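Major pollen allergen Jun a 1 (Juniperus ashei, PDB 1PXZ) cleaves pectate by calcium-dependent elimination, though with low activity, and is the major allergen of cedar pollen. Local coordinates at residues D177-S182 against L201-T206; R232-L237 against G254-P259; V240-Y245 against P336-N341. One frame throughout, in Å; residues are numbered along the deposited sequence.

Contact 1: D177-S182 against L201-T206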
loop_
_atom_site.group_PDB
_atom_site.type_symbol
_atom_site.label_atom_id
_atom_site.label_comp_id
_atom_site.label_asym_id
_atom_site.label_seq_id
_atom_site.Cartn_x
_atom_site.Cartn_y
_atom_site.Cartn_z
ATOM N N ASP A 177 -0.952 -6.058 -3.131
ATOM C CA ASP A 177 -0.943 -6.509 -4.532
ATOM C C ASP A 177 -1.767 -5.526 -5.341
ATOM O O ASP A 177 -2.938 -5.293 -5.023
ATOM C CB ASP A 177 -1.474 -7.928 -4.572
ATOM C CG ASP A 177 -1.014 -8.871 -5.647
ATOM O OD1 ASP A 177 0.017 -9.561 -5.477
ATOM O OD2 ASP A 177 -1.685 -8.967 -6.701
ATOM N N VAL A 178 -1.186 -4.910 -6.369
ATOM C CA VAL A 178 -1.916 -3.923 -7.173
ATOM C C VAL A 178 -1.896 -4.401 -8.612
ATOM O O VAL A 178 -0.814 -4.600 -9.169
ATOM C CB VAL A 178 -1.279 -2.542 -7.027
ATOM C CG1 VAL A 178 -1.993 -1.488 -7.874
ATOM C CG2 VAL A 178 -1.280 -2.105 -5.569
ATOM N N THR A 179 -3.037 -4.657 -9.224
ATOM C CA THR A 179 -3.116 -5.254 -10.534
ATOM C C THR A 179 -4.284 -4.736 -11.369
ATOM O O THR A 179 -5.169 -4.035 -10.886
ATOM C CB THR A 179 -3.345 -6.785 -10.463
ATOM O OG1 THR A 179 -4.618 -7.004 -9.832
ATOM C CG2 THR A 179 -2.321 -7.505 -9.614
ATOM N N LEU A 180 -4.252 -5.152 -12.633
ATOM C CA LEU A 180 -5.325 -4.980 -13.583
ATOM C C LEU A 180 -5.800 -3.549 -13.746
ATOM O O LEU A 180 -6.974 -3.265 -13.486
ATOM C CB LEU A 180 -6.566 -5.815 -13.179
ATOM C CG LEU A 180 -7.642 -5.890 -14.269
ATOM C CD1 LEU A 180 -7.073 -6.582 -15.503
ATOM C CD2 LEU A 180 -8.903 -6.603 -13.795
ATOM N N GLY A 181 -4.938 -2.642 -14.193
ATOM C CA GLY A 181 -5.442 -1.314 -14.490
ATOM C C GLY A 181 -5.659 -0.420 -13.296
ATOM O O GLY A 181 -6.311 0.619 -13.376
ATOM N N SER A 182 -5.107 -0.797 -12.143
ATOM C CA SER A 182 -5.215 0.085 -10.982
ATOM C C SER A 182 -4.309 1.289 -11.157
ATOM O O SER A 182 -3.220 1.164 -11.721
ATOM C CB SER A 182 -4.831 -0.648 -9.688
ATOM O OG SER A 182 -5.725 -1.749 -9.501
ATOM N N LEU A 201 3.407 -4.372 -7.877
ATOM C CA LEU A 201 2.648 -3.361 -8.619
ATOM C C LEU A 201 2.641 -3.786 -10.096
ATOM O O LEU A 201 3.600 -3.537 -10.833
ATOM C CB LEU A 201 3.246 -1.980 -8.431
ATOM C CG LEU A 201 3.563 -1.492 -7.021
ATOM C CD1 LEU A 201 4.278 -0.145 -7.019
ATOM C CD2 LEU A 201 2.286 -1.385 -6.189
ATOM N N GLY A 202 1.585 -4.449 -10.553
ATOM C CA GLY A 202 1.489 -5.044 -11.884
ATOM C C GLY A 202 1.805 -6.535 -11.796
ATOM O O GLY A 202 2.912 -6.903 -11.394
ATOM N N HIS A 203 0.873 -7.399 -12.154
ATOM C CA HIS A 203 0.906 -8.825 -11.920
ATOM C C HIS A 203 1.473 -9.685 -13.030
ATOM O O HIS A 203 2.151 -10.681 -12.737
ATOM C CB HIS A 203 -0.528 -9.350 -11.672
ATOM C CG HIS A 203 -0.544 -10.420 -10.619
ATOM N ND1 HIS A 203 -0.885 -10.167 -9.310
ATOM C CD2 HIS A 203 -0.251 -11.740 -10.683
ATOM C CE1 HIS A 203 -0.806 -11.286 -8.610
ATOM N NE2 HIS A 203 -0.424 -12.261 -9.421
ATOM N N ASP A 204 1.222 -9.395 -14.304
ATOM C CA ASP A 204 1.830 -10.295 -15.294
ATOM C C ASP A 204 2.573 -9.516 -16.383
ATOM O O ASP A 204 2.296 -8.337 -16.607
ATOM C CB ASP A 204 0.795 -11.232 -15.912
ATOM C CG ASP A 204 -0.635 -10.747 -15.840
ATOM O OD1 ASP A 204 -0.886 -9.563 -16.148
ATOM O OD2 ASP A 204 -1.514 -11.559 -15.481
ATOM N N ASP A 205 3.511 -10.196 -17.043
ATOM C CA ASP A 205 4.271 -9.632 -18.150
ATOM C C ASP A 205 3.394 -9.600 -19.405
ATOM O O ASP A 205 3.764 -9.042 -20.432
ATOM C CB ASP A 205 5.550 -10.404 -18.450
ATOM C CG ASP A 205 5.381 -11.896 -18.605
ATOM O OD1 ASP A 205 4.382 -12.333 -19.213
ATOM O OD2 ASP A 205 6.263 -12.636 -18.113
ATOM N N THR A 206 2.230 -10.216 -19.274
ATOM C CA THR A 206 1.226 -10.240 -20.327
ATOM C C THR A 206 0.363 -8.987 -20.318
ATOM O O THR A 206 -0.033 -8.473 -21.372
ATOM C CB THR A 206 0.366 -11.506 -20.141
ATOM O OG1 THR A 206 -0.801 -11.207 -19.373
ATOM C CG2 THR A 206 1.160 -12.533 -19.344
#
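The imidazole of H203 and the carboxylate of D177 meet at the ring's edge: OD2 of D177 lies in the ring plane, 3.0 Å from ND1 of H203, and the two planar groups are turned 54° against each other. The resulting hydrogen bond is weak, its N-H...O angle being only 122°. At the same edge sits the methyl of T179, with CG2 of T179 3.3 Å from CB of H203. The T179 and H203 side chains run alongside each other in the same direction. In T179 the methyl stands opposite the carbonyl carbon and OG1 lies between backbone N and C (chi1 63°). Thus CG2 meets H203 while OG1 bonds M155 O in strand 153-156, the adjacent strand of the same sheet.

On the opposite face of the strand, CG2 of V178 touches CD2 of L201 at 3.7 Å, the two side chains lying side by side in the interior of the parallel beta-helix. Between these layers the backbones pair as neighbouring parallel rungs, with a straight bond of 2.8 Å from G202 N to V178 O. Beyond the pairing, the 177-182 segment turns back on itself, and S182 OG donates to T179 O at 2.7 Å; V158 N also bonds this hydroxyl.

D177 is by similarity a calcium ligand together with D149 and D173, and the predicted active-site R229 lies about 6 Å from it, side chain to side chain. Because OD2 of D177 is almost as near CE1 of H203 (3.1 Å) as ND1, the bond is bent, and H203 probably constrains the carboxylate only loosely. The contact thus divides by face, the apolar V178-L201 pair filling the core while H203 and T179 pack outside beside D177, the probable ligand.

Contact 2: R232-L237 against G254-P259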
loop_
_atom_site.group_PDB
_atom_site.type_symbol
_atom_site.label_atom_id
_atom_site.label_comp_id
_atom_site.label_asym_id
_atom_site.label_seq_id
_atom_site.Cartn_x
_atom_site.Cartn_y
_atom_site.Cartn_z
ATOM N N ARG A 232 8.218 -4.359 -6.275
ATOM C CA ARG A 232 8.476 -5.005 -7.561
ATOM C C ARG A 232 7.397 -4.475 -8.523
ATOM O O ARG A 232 6.209 -4.687 -8.275
ATOM C CB ARG A 232 8.458 -6.527 -7.523
ATOM C CG ARG A 232 8.875 -7.179 -8.851
ATOM C CD ARG A 232 8.185 -8.517 -9.032
ATOM N NE ARG A 232 8.802 -9.336 -10.069
ATOM C CZ ARG A 232 8.623 -9.167 -11.376
ATOM N NH1 ARG A 232 7.836 -8.204 -11.848
ATOM N NH2 ARG A 232 9.225 -9.959 -12.257
ATOM N N ALA A 233 7.820 -3.806 -9.588
ATOM C CA ALA A 233 6.901 -3.177 -10.532
ATOM C C ALA A 233 6.968 -3.743 -11.948
ATOM O O ALA A 233 8.010 -4.247 -12.365
ATOM C CB ALA A 233 7.260 -1.693 -10.584
ATOM N N ARG A 234 5.889 -3.644 -12.708
ATOM C CA ARG A 234 5.840 -3.970 -14.127
ATOM C C ARG A 234 5.103 -2.888 -14.925
ATOM O O ARG A 234 4.082 -2.412 -14.426
ATOM C CB ARG A 234 5.072 -5.249 -14.413
ATOM C CG ARG A 234 5.634 -6.561 -13.939
ATOM C CD ARG A 234 4.783 -7.714 -14.489
ATOM N NE ARG A 234 5.408 -8.986 -14.158
ATOM C CZ ARG A 234 5.302 -9.642 -13.012
ATOM N NH1 ARG A 234 4.576 -9.178 -12.009
ATOM N NH2 ARG A 234 5.941 -10.798 -12.867
ATOM N N TYR A 235 5.577 -2.549 -16.116
ATOM C CA TYR A 235 4.887 -1.690 -17.071
ATOM C C TYR A 235 4.650 -0.252 -16.672
ATOM O O TYR A 235 4.878 0.674 -17.466
ATOM C CB TYR A 235 3.486 -2.299 -17.350
ATOM C CG TYR A 235 3.622 -3.495 -18.268
ATOM C CD1 TYR A 235 4.201 -3.285 -19.515
ATOM C CD2 TYR A 235 3.219 -4.771 -17.924
ATOM C CE1 TYR A 235 4.367 -4.324 -20.405
ATOM C CE2 TYR A 235 3.382 -5.826 -18.818
ATOM C CZ TYR A 235 3.956 -5.591 -20.052
ATOM O OH TYR A 235 4.135 -6.601 -20.971
ATOM N N GLY A 236 4.138 0.066 -15.483
ATOM C CA GLY A 236 3.754 1.457 -15.251
ATOM C C GLY A 236 4.819 2.327 -14.632
ATOM O O GLY A 236 6.021 2.170 -14.839
ATOM N N LEU A 237 4.397 3.282 -13.815
ATOM C CA LEU A 237 5.287 4.276 -13.226
ATOM C C LEU A 237 5.193 4.242 -11.714
ATOM O O LEU A 237 4.068 4.305 -11.198
ATOM C CB LEU A 237 4.842 5.662 -13.716
ATOM C CG LEU A 237 5.383 6.936 -13.093
ATOM C CD1 LEU A 237 6.886 7.028 -13.286
ATOM C CD2 LEU A 237 4.704 8.152 -13.715
ATOM N N GLY A 254 12.685 -3.646 -7.608
ATOM C CA GLY A 254 12.991 -4.409 -8.837
ATOM C C GLY A 254 11.795 -4.397 -9.766
ATOM O O GLY A 254 10.787 -3.726 -9.511
ATOM N N GLY A 255 11.878 -5.168 -10.846
ATOM C CA GLY A 255 10.742 -5.099 -11.771
ATOM C C GLY A 255 11.082 -5.751 -13.098
ATOM O O GLY A 255 12.224 -6.165 -13.343
ATOM N N SER A 256 10.058 -5.806 -13.949
ATOM C CA SER A 256 10.178 -6.442 -15.261
ATOM C C SER A 256 9.251 -5.735 -16.237
ATOM O O SER A 256 8.414 -4.932 -15.810
ATOM C CB SER A 256 9.842 -7.931 -15.194
ATOM O OG SER A 256 8.528 -8.153 -14.709
ATOM N N SER A 257 9.431 -6.023 -17.531
ATOM C CA SER A 257 8.581 -5.376 -18.530
ATOM C C SER A 257 8.609 -3.856 -18.396
ATOM O O SER A 257 7.575 -3.190 -18.370
ATOM C CB SER A 257 7.160 -5.929 -18.435
ATOM O OG SER A 257 7.156 -7.343 -18.644
ATOM N N ASN A 258 9.809 -3.297 -18.339
ATOM C CA ASN A 258 10.025 -1.868 -18.513
ATOM C C ASN A 258 9.149 -1.003 -17.633
ATOM O O ASN A 258 8.399 -0.165 -18.139
ATOM C CB ASN A 258 9.757 -1.494 -19.983
ATOM C CG ASN A 258 10.051 -0.072 -20.392
ATOM O OD1 ASN A 258 9.465 0.439 -21.361
ATOM N ND2 ASN A 258 10.924 0.648 -19.731
ATOM N N PRO A 259 9.226 -1.139 -16.321
ATOM C CA PRO A 259 8.567 -0.129 -15.479
ATOM C C PRO A 259 9.481 1.092 -15.429
ATOM O O PRO A 259 10.704 0.987 -15.625
ATOM C CB PRO A 259 8.495 -0.838 -14.115
ATOM C CG PRO A 259 9.781 -1.609 -14.099
ATOM C CD PRO A 259 9.931 -2.139 -15.515
HETATM O O HOH W 1 6.137 -0.117 -19.996
#
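R232 grips S256 end-on, both terminal nitrogens donating to the same atom: NH1 of R232 is 2.9 Å and NH2 3.1 Å from OG of S256, which lies at the guanidinium edge, near its plane. A chain extended from CG to NE, with CG anti to the backbone N (chi1 -174°), carries the group along the strand to this hydroxyl. R234 NH2 lies over the rim of one face of the same guanidinium, while NH1 of R232 sits 3.1 Å above the middle of the R234 group. R234 itself donates from NH1 to G202 O.

Backbone bonds pair the two parallel strands: A233 N to G254 O and S256 N to A233 O, both 3.0 Å. In the turns Y235 N makes a weak bond to S257 O, and a water bridges them by donating to both Y235 O and N258 O. Residues 232-237 lie in an IgE-binding region.

Apolar packing occupies two places. CB of A233 meets CB of P259 at 3.8 Å on the side facing into the beta-helix, and outside, CB of S257 sits 3.7 Å from the centroid of the Y235 ring, only 15° off its normal, a CH-pi contact. The ring's hydroxyl probably bonds D205 O, in a poorly ordered loop.

Two overlapping guanidiniums, with the predicted active-site R229 about 4 Å from the R232 side chain, would probably give this part of the outer face positive character, consistent with binding of a polyanionic pectate chain.

Contact 3: V240-Y245 against P336-N341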
loop_
_atom_site.group_PDB
_atom_site.type_symbol
_atom_site.label_atom_id
_atom_site.label_comp_id
_atom_site.label_asym_id
_atom_site.label_seq_id
_atom_site.Cartn_x
_atom_site.Cartn_y
_atom_site.Cartn_z
ATOM N N VAL A 240 9.152 6.287 -5.865
ATOM C CA VAL A 240 9.546 5.739 -4.556
ATOM C C VAL A 240 10.297 6.805 -3.781
ATOM O O VAL A 240 11.470 7.040 -4.078
ATOM C CB VAL A 240 10.394 4.470 -4.721
ATOM C CG1 VAL A 240 10.727 3.832 -3.367
ATOM C CG2 VAL A 240 9.680 3.422 -5.571
ATOM N N ALA A 241 9.643 7.469 -2.813
ATOM C CA ALA A 241 10.217 8.674 -2.230
ATOM C C ALA A 241 10.301 8.707 -0.711
ATOM O O ALA A 241 9.288 8.452 -0.050
ATOM C CB ALA A 241 9.346 9.868 -2.665
ATOM N N ASN A 242 11.441 9.048 -0.128
ATOM C CA ASN A 242 11.616 9.231 1.309
ATOM C C ASN A 242 11.116 8.029 2.122
ATOM O O ASN A 242 10.449 8.175 3.151
ATOM C CB ASN A 242 10.917 10.503 1.757
ATOM C CG ASN A 242 11.787 11.723 1.501
ATOM O OD1 ASN A 242 13.006 11.666 1.296
ATOM N ND2 ASN A 242 11.119 12.852 1.534
ATOM N N ASN A 243 11.482 6.837 1.639
ATOM C CA ASN A 243 11.251 5.629 2.431
ATOM C C ASN A 243 12.538 5.192 3.127
ATOM O O ASN A 243 13.614 5.551 2.658
ATOM C CB ASN A 243 10.779 4.488 1.540
ATOM C CG ASN A 243 9.637 4.844 0.609
ATOM O OD1 ASN A 243 9.795 5.205 -0.561
ATOM N ND2 ASN A 243 8.441 4.704 1.168
ATOM N N ASN A 244 12.441 4.415 4.199
ATOM C CA ASN A 244 13.614 3.950 4.953
ATOM C C ASN A 244 13.752 2.447 4.844
ATOM O O ASN A 244 12.799 1.712 5.149
ATOM C CB ASN A 244 13.447 4.392 6.409
ATOM C CG ASN A 244 14.710 4.340 7.232
ATOM O OD1 ASN A 244 15.812 4.540 6.717
ATOM N ND2 ASN A 244 14.595 4.074 8.528
ATOM N N TYR A 245 14.897 1.924 4.404
ATOM C CA TYR A 245 15.036 0.501 4.174
ATOM C C TYR A 245 16.072 -0.115 5.129
ATOM O O TYR A 245 17.231 0.289 5.098
ATOM C CB TYR A 245 15.468 0.174 2.739
ATOM C CG TYR A 245 14.494 0.465 1.623
ATOM C CD1 TYR A 245 14.329 1.801 1.215
ATOM C CD2 TYR A 245 13.764 -0.521 0.981
ATOM C CE1 TYR A 245 13.447 2.095 0.193
ATOM C CE2 TYR A 245 12.877 -0.238 -0.055
ATOM C CZ TYR A 245 12.740 1.093 -0.424
ATOM O OH TYR A 245 11.864 1.430 -1.440
ATOM N N PRO A 336 15.118 8.447 7.673
ATOM C CA PRO A 336 14.817 7.920 9.013
ATOM C C PRO A 336 13.942 8.860 9.819
ATOM O O PRO A 336 13.011 8.415 10.508
ATOM C CB PRO A 336 16.205 7.779 9.658
ATOM C CG PRO A 336 17.132 7.583 8.494
ATOM C CD PRO A 336 16.563 8.436 7.395
ATOM N N GLN A 337 14.188 10.163 9.776
ATOM C CA GLN A 337 13.334 11.070 10.552
ATOM C C GLN A 337 11.913 11.147 9.996
ATOM O O GLN A 337 10.946 11.254 10.759
ATOM C CB GLN A 337 13.918 12.487 10.581
ATOM C CG GLN A 337 14.859 12.760 11.739
ATOM C CD GLN A 337 14.289 12.351 13.084
ATOM O OE1 GLN A 337 13.598 13.137 13.734
ATOM N NE2 GLN A 337 14.576 11.120 13.498
ATOM N N LEU A 338 11.820 11.108 8.669
ATOM C CA LEU A 338 10.517 11.292 8.013
ATOM C C LEU A 338 9.629 10.069 8.188
ATOM O O LEU A 338 8.417 10.164 7.969
ATOM C CB LEU A 338 10.690 11.585 6.510
ATOM C CG LEU A 338 11.350 12.928 6.189
ATOM C CD1 LEU A 338 11.766 12.995 4.725
ATOM C CD2 LEU A 338 10.444 14.100 6.527
ATOM N N THR A 339 10.239 8.940 8.566
ATOM C CA THR A 339 9.511 7.686 8.689
ATOM C C THR A 339 9.429 7.235 10.146
ATOM O O THR A 339 9.051 6.082 10.390
ATOM C CB THR A 339 10.140 6.543 7.877
ATOM O OG1 THR A 339 11.523 6.379 8.246
ATOM C CG2 THR A 339 10.169 6.825 6.373
ATOM N N LYS A 340 9.780 8.109 11.089
ATOM C CA LYS A 340 9.833 7.674 12.490
ATOM C C LYS A 340 8.464 7.229 12.986
ATOM O O LYS A 340 8.401 6.377 13.874
ATOM C CB LYS A 340 10.355 8.805 13.374
ATOM C CG LYS A 340 9.556 10.085 13.167
ATOM C CD LYS A 340 10.232 11.241 13.897
ATOM C CE LYS A 340 9.511 11.583 15.188
ATOM N NZ LYS A 340 8.795 12.891 15.107
ATOM N N ASN A 341 7.396 7.792 12.407
ATOM C CA ASN A 341 6.061 7.366 12.865
ATOM C C ASN A 341 5.376 6.381 11.936
ATOM O O ASN A 341 4.146 6.171 11.973
ATOM C CB ASN A 341 5.204 8.628 13.049
ATOM C CG ASN A 341 5.669 9.451 14.243
ATOM O OD1 ASN A 341 6.156 8.913 15.241
ATOM N ND2 ASN A 341 5.518 10.766 14.157
#
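L338, the last helical residue of helix 335-338, and T339 just after it lean their side chains against the turn formed by N242-N244. The van der Waals contacts are made by aliphatic carbons against polar groups. CD1 of L338 lies 3.5 Å from CG of N242, the two side chains crossing at a slant, and CG2 of T339 rests 3.5 Å from O of N242. The ring of P336 adds its CG, 3.8 Å from OD1 of N244.

This turn joins strand 237-241 to strand 244-245 of the parallel beta-helix. N242 takes left-handed backbone angles (phi 52°, psi 45°), which allow the abrupt change of direction, as in the short asparagine-bearing turns of other pectate lyases. The C-terminal segment packs across its outside.

Polar atoms lie close here but look elsewhere for their bonds. The T339 and N244 side chains cross at about a right angle, OG1 of T339 3.3 Å from CB of N244, and that hydroxyl bonds A335 O in the helix before it. ND2 of N244 goes to Q221 OE1 on the neighbouring rung, and L338 O receives a bond from ND2 of N2 near the N-terminus.

In the fold
Contacts 1 and 2 belong to one parallel sheet of the beta-helix: strands 174-179, 198-201, 232-234 and 253-256 are successive neighbours in it, and the middle pair joins through L201 N and R232 O. Both are mostly buried and divide chemically by face, apolar inward and charged outward, with a probable calcium-binding aspartate in contact 1 giving way to arginines in contact 2. Contact 3 lies on the opposite side of the chain's centre from contact 1, about 25 Å away between centres, and is only partly buried. There the end of a C-terminal helix and the residue after it pack on a turn through van der Waals contacts, away from the annotated sites.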